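Local coordinates for sugar-binding transport ATP-binding protein (Pyrococcus horikoshii, PDB 1V43), which binds ATP and probably hydrolyses it to drive sugar uptake, as the ATPase subunit of an ABC transporter, at residues R73-T76 with Y77-P80; W124-L128 with L129-E133; M355-D358 with M359-V362. One frame throughout, in Å; residues are numbered along the deposited sequence.

Contact 1: residues R73-T76 with Y77-P80; sequences RDVT and YLPP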
# COMPACT_ATOMS: atom_id res chain seq x y z
N ARG A 73 14.37 -35.49 14.38
CA ARG A 73 13.21 -36.33 14.13
C ARG A 73 12.55 -36.16 12.76
O ARG A 73 12.23 -35.05 12.35
CB ARG A 73 12.19 -36.11 15.25
CG ARG A 73 10.95 -36.97 15.15
CD ARG A 73 10.08 -36.84 16.41
NE ARG A 73 9.70 -35.46 16.68
CZ ARG A 73 8.56 -35.10 17.26
NH1 ARG A 73 7.68 -36.02 17.64
NH2 ARG A 73 8.28 -33.81 17.47
N ASP A 74 12.38 -37.27 12.06
CA ASP A 74 11.72 -37.24 10.75
C ASP A 74 10.25 -37.20 11.17
O ASP A 74 9.77 -38.14 11.80
CB ASP A 74 12.01 -38.54 9.98
CG ASP A 74 11.41 -38.55 8.58
OD1 ASP A 74 10.37 -37.89 8.35
OD2 ASP A 74 11.97 -39.24 7.70
N VAL A 75 9.54 -36.13 10.83
CA VAL A 75 8.14 -36.00 11.23
C VAL A 75 7.21 -36.09 10.03
O VAL A 75 6.00 -35.90 10.15
CB VAL A 75 7.89 -34.66 11.99
CG1 VAL A 75 8.80 -34.56 13.20
CG2 VAL A 75 8.11 -33.48 11.06
N THR A 76 7.79 -36.39 8.88
CA THR A 76 7.04 -36.48 7.63
C THR A 76 5.70 -37.21 7.71
O THR A 76 4.69 -36.76 7.16
CB THR A 76 7.87 -37.21 6.55
OG1 THR A 76 9.19 -36.66 6.52
CG2 THR A 76 7.22 -37.06 5.19
N TYR A 77 5.70 -38.34 8.40
CA TYR A 77 4.48 -39.14 8.49
C TYR A 77 3.82 -39.19 9.87
O TYR A 77 3.07 -40.12 10.18
CB TYR A 77 4.79 -40.54 7.96
CG TYR A 77 5.21 -40.49 6.51
CD1 TYR A 77 6.43 -41.02 6.09
CD2 TYR A 77 4.41 -39.85 5.56
CE1 TYR A 77 6.84 -40.91 4.76
CE2 TYR A 77 4.81 -39.73 4.23
CZ TYR A 77 6.03 -40.27 3.84
OH TYR A 77 6.45 -40.16 2.53
N LEU A 78 4.07 -38.17 10.68
CA LEU A 78 3.47 -38.10 12.01
C LEU A 78 2.23 -37.21 11.94
O LEU A 78 2.20 -36.23 11.20
CB LEU A 78 4.46 -37.51 13.02
CG LEU A 78 5.75 -38.24 13.40
CD1 LEU A 78 6.61 -37.28 14.22
CD2 LEU A 78 5.46 -39.51 14.19
N PRO A 79 1.18 -37.54 12.70
CA PRO A 79 -0.06 -36.75 12.73
C PRO A 79 0.28 -35.31 13.16
O PRO A 79 1.22 -35.10 13.92
CB PRO A 79 -0.90 -37.47 13.78
CG PRO A 79 -0.40 -38.87 13.73
CD PRO A 79 1.08 -38.71 13.59
N PRO A 80 -0.48 -34.31 12.70
CA PRO A 80 -0.12 -32.96 13.14
C PRO A 80 0.02 -32.79 14.65
O PRO A 80 0.87 -32.04 15.11
CB PRO A 80 -1.22 -32.08 12.53
CG PRO A 80 -2.30 -33.04 12.13
CD PRO A 80 -1.57 -34.26 11.71
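Leu78 turns its CG beside its own backbone N (chi1 -65°), and Val75 places CG1 likewise (chi1 -57°), which brings Leu78 CD1 to 3.6 Å from Val75 CG1, the two side chains crossing at about a right angle. The same methyl lies 3.8 Å from Arg73 NH1, meeting the guanidinium obliquely. The polar partner of NH1 is the carbonyl of Asp82; the arginine chain, bent at its third torsion, also runs crosswise to the leucine. The backbone beneath is a type I beta turn from Val75 to Leu78, closed by Leu78 N bonding to Val75 O at 3.0 Å; the bond is nearly straight at N-H, but the donor stands well above the carbonyl plane. An Asx turn overlaps it: Asp74 OD1 accepts Thr76 N at 3.0 Å and Thr76 OG1 at 2.5 Å, the hydroxyl coming from the syn side. Together they lead the chain out of strand 73-74, an edge strand of the four-stranded antiparallel sheet in the ATP-binding cassette. Thr76 and Tyr77 point the same way, and CG2 of Thr76 sits over the centre of the tyrosine ring, 3.7 Å from its centroid in a CH-pi contact. Asp74 OD2 is in a salt bridge with Arg67 on strand 65-70, while Thr76 OG1 bonds to the backbone N of Ile68.

Contact 2: residues W124-L128 with L129-E133; sequences WAAEL and LQIEE
Ala126 and Ile131 are joined where helix 115-128 unwinds in a Schellman motif: Gln130 takes positive phi (58°), Ile131 N bonds to Ala126 O at 2.9 Å, and Gln130 N reaches Glu127 O at 3.0 Å. The first is nearly straight at N-H; the second comes from above its carbonyl. Leu129 N still makes a helical bond to Ala125 O at 3.0 Å. One apolar contact beside this cap is Ala126 CB against Ile131 CG1, 4.2 Å apart. Ile131 has CG1 between its backbone N and carbonyl carbon (chi1 50°), a placement that lays this branch 3.4 Å from Ala126 O. Leu129 CD2 folds back over the last turn, 3.5 Å from Ala125 O, and its side chain also meets Val152 and Ala153 of helix 147-156. Arg149 of that helix bonds to the carbonyls of Leu129 and Gln130. Both helices belong to the helical part of the ABC cassette, and helix 147-156 directly follows the family's LSGGQ signature sequence. On another side of the turn, Glu132 lies alongside Glu127, its CG 3.5 Å from Glu127 CA. The two glutamates meet through the aliphatic part of Glu132 and the CA and CB of Glu127, not through their carboxylates, whose OE2 atoms, Glu127 OE2 and Glu132 OE2, are 4.9 Å apart. Two like charges this near each other, at the negative end of a helix, may raise the proton affinity of one or both a little, though solvent at the exposed Glu127 would soften the effect.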
# COMPACT_ATOMS: atom_id res chain seq x y z
N TRP A 124 0.85 -16.80 31.58
CA TRP A 124 2.11 -16.55 30.86
C TRP A 124 1.84 -16.00 29.45
O TRP A 124 2.38 -14.98 29.06
CB TRP A 124 2.92 -17.85 30.81
CG TRP A 124 4.07 -17.87 29.82
CD1 TRP A 124 5.32 -17.33 29.99
CD2 TRP A 124 4.08 -18.52 28.54
NE1 TRP A 124 6.11 -17.61 28.89
CE2 TRP A 124 5.38 -18.34 27.99
CE3 TRP A 124 3.13 -19.23 27.80
CZ2 TRP A 124 5.75 -18.85 26.74
CZ3 TRP A 124 3.49 -19.74 26.55
CH2 TRP A 124 4.79 -19.55 26.03
N ALA A 125 0.98 -16.68 28.70
CA ALA A 125 0.66 -16.26 27.34
C ALA A 125 -0.04 -14.91 27.34
O ALA A 125 0.27 -14.05 26.53
CB ALA A 125 -0.23 -17.31 26.65
N ALA A 126 -0.99 -14.74 28.25
CA ALA A 126 -1.74 -13.50 28.35
C ALA A 126 -0.82 -12.33 28.65
O ALA A 126 -0.99 -11.23 28.10
CB ALA A 126 -2.82 -13.64 29.43
N GLU A 127 0.16 -12.55 29.52
CA GLU A 127 1.10 -11.48 29.85
C GLU A 127 1.95 -11.15 28.61
O GLU A 127 2.18 -9.98 28.31
CB GLU A 127 1.98 -11.91 31.03
CG GLU A 127 2.93 -10.83 31.57
CD GLU A 127 4.07 -10.48 30.60
OE1 GLU A 127 4.66 -11.42 29.99
OE2 GLU A 127 4.39 -9.28 30.44
N LEU A 128 2.38 -12.19 27.89
CA LEU A 128 3.20 -12.02 26.69
C LEU A 128 2.49 -11.21 25.62
O LEU A 128 3.13 -10.46 24.89
CB LEU A 128 3.61 -13.38 26.12
CG LEU A 128 4.78 -14.02 26.86
CD1 LEU A 128 5.00 -15.43 26.40
CD2 LEU A 128 6.02 -13.18 26.63
N LEU A 129 1.18 -11.37 25.52
CA LEU A 129 0.41 -10.62 24.53
C LEU A 129 -0.18 -9.32 25.12
O LEU A 129 -0.88 -8.58 24.43
CB LEU A 129 -0.71 -11.51 23.97
CG LEU A 129 -0.41 -12.45 22.80
CD1 LEU A 129 -0.05 -11.62 21.58
CD2 LEU A 129 0.71 -13.44 23.14
N GLN A 130 0.12 -9.05 26.39
CA GLN A 130 -0.39 -7.86 27.07
C GLN A 130 -1.91 -7.82 27.06
O GLN A 130 -2.52 -6.78 26.83
CB GLN A 130 0.18 -6.59 26.41
CG GLN A 130 1.66 -6.36 26.70
CD GLN A 130 2.39 -5.73 25.53
OE1 GLN A 130 2.44 -6.30 24.43
NE2 GLN A 130 2.96 -4.54 25.74
N ILE A 131 -2.53 -8.96 27.30
CA ILE A 131 -3.99 -9.02 27.34
C ILE A 131 -4.47 -9.57 28.69
O ILE A 131 -5.61 -10.00 28.79
CB ILE A 131 -4.56 -9.90 26.21
CG1 ILE A 131 -3.83 -11.25 26.19
CG2 ILE A 131 -4.44 -9.18 24.86
CD1 ILE A 131 -4.50 -12.29 25.33
N GLU A 132 -3.61 -9.55 29.71
CA GLU A 132 -4.00 -10.08 31.03
C GLU A 132 -5.26 -9.45 31.59
O GLU A 132 -5.99 -10.10 32.33
CB GLU A 132 -2.89 -9.89 32.07
CG GLU A 132 -1.48 -9.90 31.55
CD GLU A 132 -0.93 -8.49 31.32
OE1 GLU A 132 -1.36 -7.80 30.35
OE2 GLU A 132 -0.09 -8.06 32.13
N GLU A 133 -5.53 -8.20 31.22
CA GLU A 133 -6.69 -7.47 31.72
C GLU A 133 -7.97 -7.77 30.97
O GLU A 133 -9.01 -7.19 31.28
CB GLU A 133 -6.43 -5.96 31.69
CG GLU A 133 -4.98 -5.48 31.92
CD GLU A 133 -4.39 -5.84 33.29
OE1 GLU A 133 -3.43 -5.16 33.72
OE2 GLU A 133 -4.87 -6.79 33.93

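Contact 3: residues M355-D358 with M359-V362; sequences MDLD and MIHV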
# COMPACT_ATOMS: atom_id res chain seq x y z
N MET A 355 20.87 8.54 -12.23
CA MET A 355 20.88 7.16 -11.77
C MET A 355 22.11 6.84 -10.90
O MET A 355 23.24 7.26 -11.21
CB MET A 355 20.91 6.18 -12.96
CG MET A 355 19.89 6.45 -14.05
SD MET A 355 19.78 5.07 -15.23
CE MET A 355 21.46 4.42 -15.15
N ASP A 356 21.89 6.10 -9.82
CA ASP A 356 22.99 5.70 -8.94
C ASP A 356 23.57 4.41 -9.52
O ASP A 356 23.00 3.33 -9.36
CB ASP A 356 22.50 5.43 -7.51
CG ASP A 356 23.66 5.18 -6.54
OD1 ASP A 356 24.74 4.72 -6.97
OD2 ASP A 356 23.48 5.43 -5.33
N LEU A 357 24.71 4.55 -10.20
CA LEU A 357 25.39 3.43 -10.83
C LEU A 357 25.73 2.27 -9.90
O LEU A 357 25.85 1.13 -10.35
CB LEU A 357 26.66 3.95 -11.52
CG LEU A 357 26.62 4.05 -13.06
CD1 LEU A 357 25.21 4.32 -13.55
CD2 LEU A 357 27.57 5.14 -13.52
N ASP A 358 25.89 2.56 -8.62
CA ASP A 358 26.21 1.51 -7.66
C ASP A 358 24.99 0.68 -7.27
O ASP A 358 25.13 -0.37 -6.64
CB ASP A 358 26.87 2.12 -6.42
CG ASP A 358 28.31 2.56 -6.69
OD1 ASP A 358 28.73 3.59 -6.11
OD2 ASP A 358 29.02 1.88 -7.46
N MET A 359 23.80 1.15 -7.65
CA MET A 359 22.56 0.44 -7.33
C MET A 359 21.95 -0.21 -8.58
O MET A 359 20.79 -0.62 -8.57
CB MET A 359 21.53 1.40 -6.73
CG MET A 359 21.95 2.06 -5.42
SD MET A 359 22.45 0.87 -4.15
CE MET A 359 20.95 0.50 -3.43
N ILE A 360 22.74 -0.32 -9.64
CA ILE A 360 22.25 -0.90 -10.88
C ILE A 360 22.31 -2.43 -10.93
O ILE A 360 23.14 -3.04 -10.26
CB ILE A 360 23.02 -0.31 -12.09
CG1 ILE A 360 22.48 1.09 -12.38
CG2 ILE A 360 22.92 -1.23 -13.29
CD1 ILE A 360 23.09 1.75 -13.59
N HIS A 361 21.43 -3.02 -11.71
CA HIS A 361 21.39 -4.47 -11.88
C HIS A 361 21.33 -4.80 -13.38
O HIS A 361 20.90 -3.98 -14.20
CB HIS A 361 20.15 -5.06 -11.19
CG HIS A 361 20.07 -4.75 -9.72
ND1 HIS A 361 20.73 -5.50 -8.77
CD2 HIS A 361 19.48 -3.73 -9.06
CE1 HIS A 361 20.54 -4.95 -7.58
NE2 HIS A 361 19.78 -3.88 -7.73
N VAL A 362 21.76 -6.01 -13.72
CA VAL A 362 21.76 -6.50 -15.10
C VAL A 362 21.38 -7.97 -15.04
O VAL A 362 22.03 -8.75 -14.34
CB VAL A 362 23.15 -6.39 -15.76
CG1 VAL A 362 23.05 -6.78 -17.24
CG2 VAL A 362 23.71 -4.97 -15.60
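This is a local turn contact, in which the chain leaves strand 350-356 and heads for strand 361-364, passing from one five-stranded antiparallel sheet to another in the C-terminal part of the chain. Its apolar side is gathered round the end of Ile360, whose CD1 approaches Leu357 CD1 to 3.3 Å and Met355 CE to 3.5 Å, both tighter than usual carbon contacts. Leu357 and Ile360 run side by side, pointing the same way, whereas Met355 comes at the isoleucine obliquely, its chain bent at the last torsion to present the terminal methyl. Phe286 of strand 283-288 touches both Met355 and Ile360, and Ala308 of strand 307-319 touches Met355 and Leu357, so the cluster lies between strands of the two sheets. The sequence here matches the TOBE family, which is of the OB type, consistent with the antiparallel strands on both sides of the turn. On the polar side Asp356 forms an Asx turn: its CG is anti to the backbone N (chi1 -173°), and OD1 receives Asp358 N at 3.0 Å, on the anti side and somewhat out of the carboxylate plane. One residue on, Met359 N bonds to Asp356 O at 2.9 Å, the donor lying above the carbonyl plane, so backbone and side chain of the same aspartate each take one N-H of the turn. Met359 packs its CG 3.7 Å from Asp356 OD2, and its end leads away. Asp358 OD2 forms a salt bridge with Arg306.

In the fold
The three contacts follow one another along the chain. Contacts 1 and 2 both lie in the ATP-binding cassette, with centres about 31 Å apart and nearest atoms about 17 Å apart; contact 1 ends an edge strand of the four-stranded antiparallel sheet, whereas contact 2 ends a helix lying against helices 147-156 and 174-191. Contact 3 lies in the C-terminal TOBE-like region, across the centre of the chain from both, its centre about 47 Å from each of theirs. None touches another, and all lie away from the ATP-binding residues. Contacts 1 and 2 thus shape chain exits within the cassette, while contact 3 carries the chain between the two sheets of the C-terminal region.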